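Local structure of C-terminal peptide of Putative angiotensinogen (5INW) at residues T5-V8 with D9-F12. The protein is the C-terminal piece of lamprey angiotensinogen, a serpin that binds heparin and, while its reactive loop is intact, inhibits thrombin, heparin promoting this by a template mechanism. Numbering follows the deposited sequence.
Sequences TVTV and DRPF
Val8 and Phe12 meet on the buried side of a short bend and show how a chain leaving one strand can sort apolar from polar groups before entering the next. The CG1 methyl of Val8, set anti to its own backbone nitrogen (chi1 -174°), lies over one face of the Phe12 ring in a CH-pi contact, though the exact spacing is doubtful. The two side chains meet nearly at right angles, and the edge of the ring faces the carbonyl oxygen of Arg10. Val310 of the other chain, the main body of the same cleaved serpin, also packs on Phe12, whose backbone bonds to Val30 within the strand pair 12-18 and 24-30.

The partly exposed side is polar and looser. Thr7 OG1 donates to Asp9 OD1 over 3.2 Å, reaching it from above the carboxylate plane, and the same oxygen forms a salt bridge with Arg10 NH1 at 2.7 Å. Asp9 N makes a weak hydrogen bond to Thr7 O (N-H...O angle 127°), closing an inverse gamma turn centred on Val8. Strand 5-7, which follows the cleaved reactive loop, pairs in parallel with a strand of the main body, so that sheet runs on across the interface; the bend links it to the antiparallel pair of the serpin fold. With OD1 held between Thr7 and Arg10, the hydroxyl and the guanidinium would probably stabilise the charged carboxylate of Asp9.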
ATOM      1  N   THR C   5      28.199 -10.427  -1.405  1.00 84.67           N
ATOM      2  CA  THR C   5      27.107 -11.404  -1.502  1.00 83.06           C
ATOM      3  C   THR C   5      25.853 -11.012  -0.705  1.00 81.91           C
ATOM      4  O   THR C   5      25.921 -10.692   0.492  1.00 83.69           O
ATOM      5  CB  THR C   5      27.600 -12.795  -1.022  1.00 84.96           C
ATOM      6  OG1 THR C   5      28.628 -13.244  -1.905  1.00 87.38           O
ATOM      7  CG2 THR C   5      26.479 -13.847  -0.982  1.00 83.10           C
ATOM      8  N   VAL C   6      24.700 -11.072  -1.383  1.00 80.44           N
ATOM      9  CA  VAL C   6      23.398 -10.833  -0.759  1.00 77.36           C
ATOM     10  C   VAL C   6      22.509 -12.034  -1.030  1.00 74.45           C
ATOM     11  O   VAL C   6      22.175 -12.302  -2.194  1.00 68.14           O
ATOM     12  CB  VAL C   6      22.726  -9.562  -1.313  1.00 76.12           C
ATOM     13  CG1 VAL C   6      21.539  -9.160  -0.434  1.00 73.64           C
ATOM     14  CG2 VAL C   6      23.738  -8.426  -1.415  1.00 77.96           C
ATOM     15  N   THR C   7      22.158 -12.767   0.033  1.00 74.71           N
ATOM     16  CA  THR C   7      21.267 -13.916  -0.112  1.00 76.92           C
ATOM     17  C   THR C   7      20.014 -13.686   0.721  1.00 74.70           C
ATOM     18  O   THR C   7      20.038 -13.593   1.924  1.00 77.77           O
ATOM     19  CB  THR C   7      21.935 -15.251   0.243  1.00 79.43           C
ATOM     20  OG1 THR C   7      22.142 -15.285   1.654  1.00 87.81           O
ATOM     21  CG2 THR C   7      23.279 -15.415  -0.494  1.00 80.29           C
ATOM     22  N   VAL C   8      18.904 -13.557   0.029  1.00 75.57           N
ATOM     23  CA  VAL C   8      17.638 -13.359   0.658  1.00 75.19           C
ATOM     24  C   VAL C   8      17.117 -14.778   0.812  1.00 75.73           C
ATOM     25  O   VAL C   8      16.388 -15.273  -0.049  1.00 71.12           O
ATOM     26  CB  VAL C   8      16.731 -12.450  -0.211  1.00 75.12           C
ATOM     27  CG1 VAL C   8      15.421 -12.106   0.515  1.00 74.73           C
ATOM     28  CG2 VAL C   8      17.497 -11.180  -0.609  1.00 74.95           C
ATOM     29  N   ASP C   9      17.566 -15.435   1.889  1.00 78.12           N
ATOM     30  CA  ASP C   9      17.195 -16.833   2.209  1.00 79.55           C
ATOM     31  C   ASP C   9      16.384 -16.919   3.497  1.00 78.02           C
ATOM     32  O   ASP C   9      16.040 -18.012   3.919  1.00 79.83           O
ATOM     33  CB  ASP C   9      18.452 -17.745   2.283  1.00 83.13           C
ATOM     34  CG  ASP C   9      19.436 -17.326   3.376  1.00 86.53           C
ATOM     35  OD1 ASP C   9      19.744 -16.123   3.522  1.00 88.01           O
ATOM     36  OD2 ASP C   9      19.898 -18.203   4.118  1.00 91.98           O
ATOM     37  N   ARG C  10      16.087 -15.762   4.096  1.00 76.95           N
ATOM     38  CA  ARG C  10      15.421 -15.619   5.407  1.00 75.76           C
ATOM     39  C   ARG C  10      14.290 -14.580   5.274  1.00 70.60           C
ATOM     40  O   ARG C  10      14.215 -13.909   4.247  1.00 71.24           O
ATOM     41  CB  ARG C  10      16.406 -15.084   6.453  1.00 79.15           C
ATOM     42  CG  ARG C  10      17.881 -15.364   6.214  1.00 83.86           C
ATOM     43  CD  ARG C  10      18.720 -14.895   7.383  1.00 90.03           C
ATOM     44  NE  ARG C  10      19.743 -15.856   7.765  1.00 95.99           N
ATOM     45  CZ  ARG C  10      20.820 -16.151   7.047  1.00 99.94           C
ATOM     46  NH1 ARG C  10      21.035 -15.615   5.837  1.00 99.06           N
ATOM     47  NH2 ARG C  10      21.695 -17.026   7.542  1.00107.33           N
ATOM     48  N   PRO C  11      13.437 -14.418   6.299  1.00 66.70           N
ATOM     49  CA  PRO C  11      12.446 -13.377   6.222  1.00 63.79           C
ATOM     50  C   PRO C  11      13.076 -12.026   6.041  1.00 63.98           C
ATOM     51  O   PRO C  11      14.131 -11.766   6.625  1.00 66.03           O
ATOM     52  CB  PRO C  11      11.767 -13.453   7.563  1.00 64.48           C
ATOM     53  CG  PRO C  11      11.901 -14.861   7.981  1.00 67.35           C
ATOM     54  CD  PRO C  11      12.963 -15.507   7.152  1.00 68.82           C
ATOM     55  N   PHE C  12      12.431 -11.192   5.221  1.00 61.65           N
ATOM     56  CA  PHE C  12      12.936  -9.871   4.899  1.00 60.37           C
ATOM     57  C   PHE C  12      11.842  -8.811   4.799  1.00 59.33           C
ATOM     58  O   PHE C  12      10.711  -9.095   4.459  1.00 59.76           O
ATOM     59  CB  PHE C  12      13.735  -9.924   3.620  1.00 60.18           C
ATOM     60  CG  PHE C  12      12.936 -10.238   2.414  1.00 60.39           C
ATOM     61  CD1 PHE C  12      12.471  -9.232   1.591  1.00 62.05           C
ATOM     62  CD2 PHE C  12      12.698 -11.544   2.052  1.00 62.76           C
ATOM     63  CE1 PHE C  12      11.775  -9.539   0.434  1.00 62.36           C
ATOM     64  CE2 PHE C  12      12.005 -11.861   0.891  1.00 60.29           C
ATOM     65  CZ  PHE C  12      11.541 -10.871   0.089  1.00 59.21           C
TER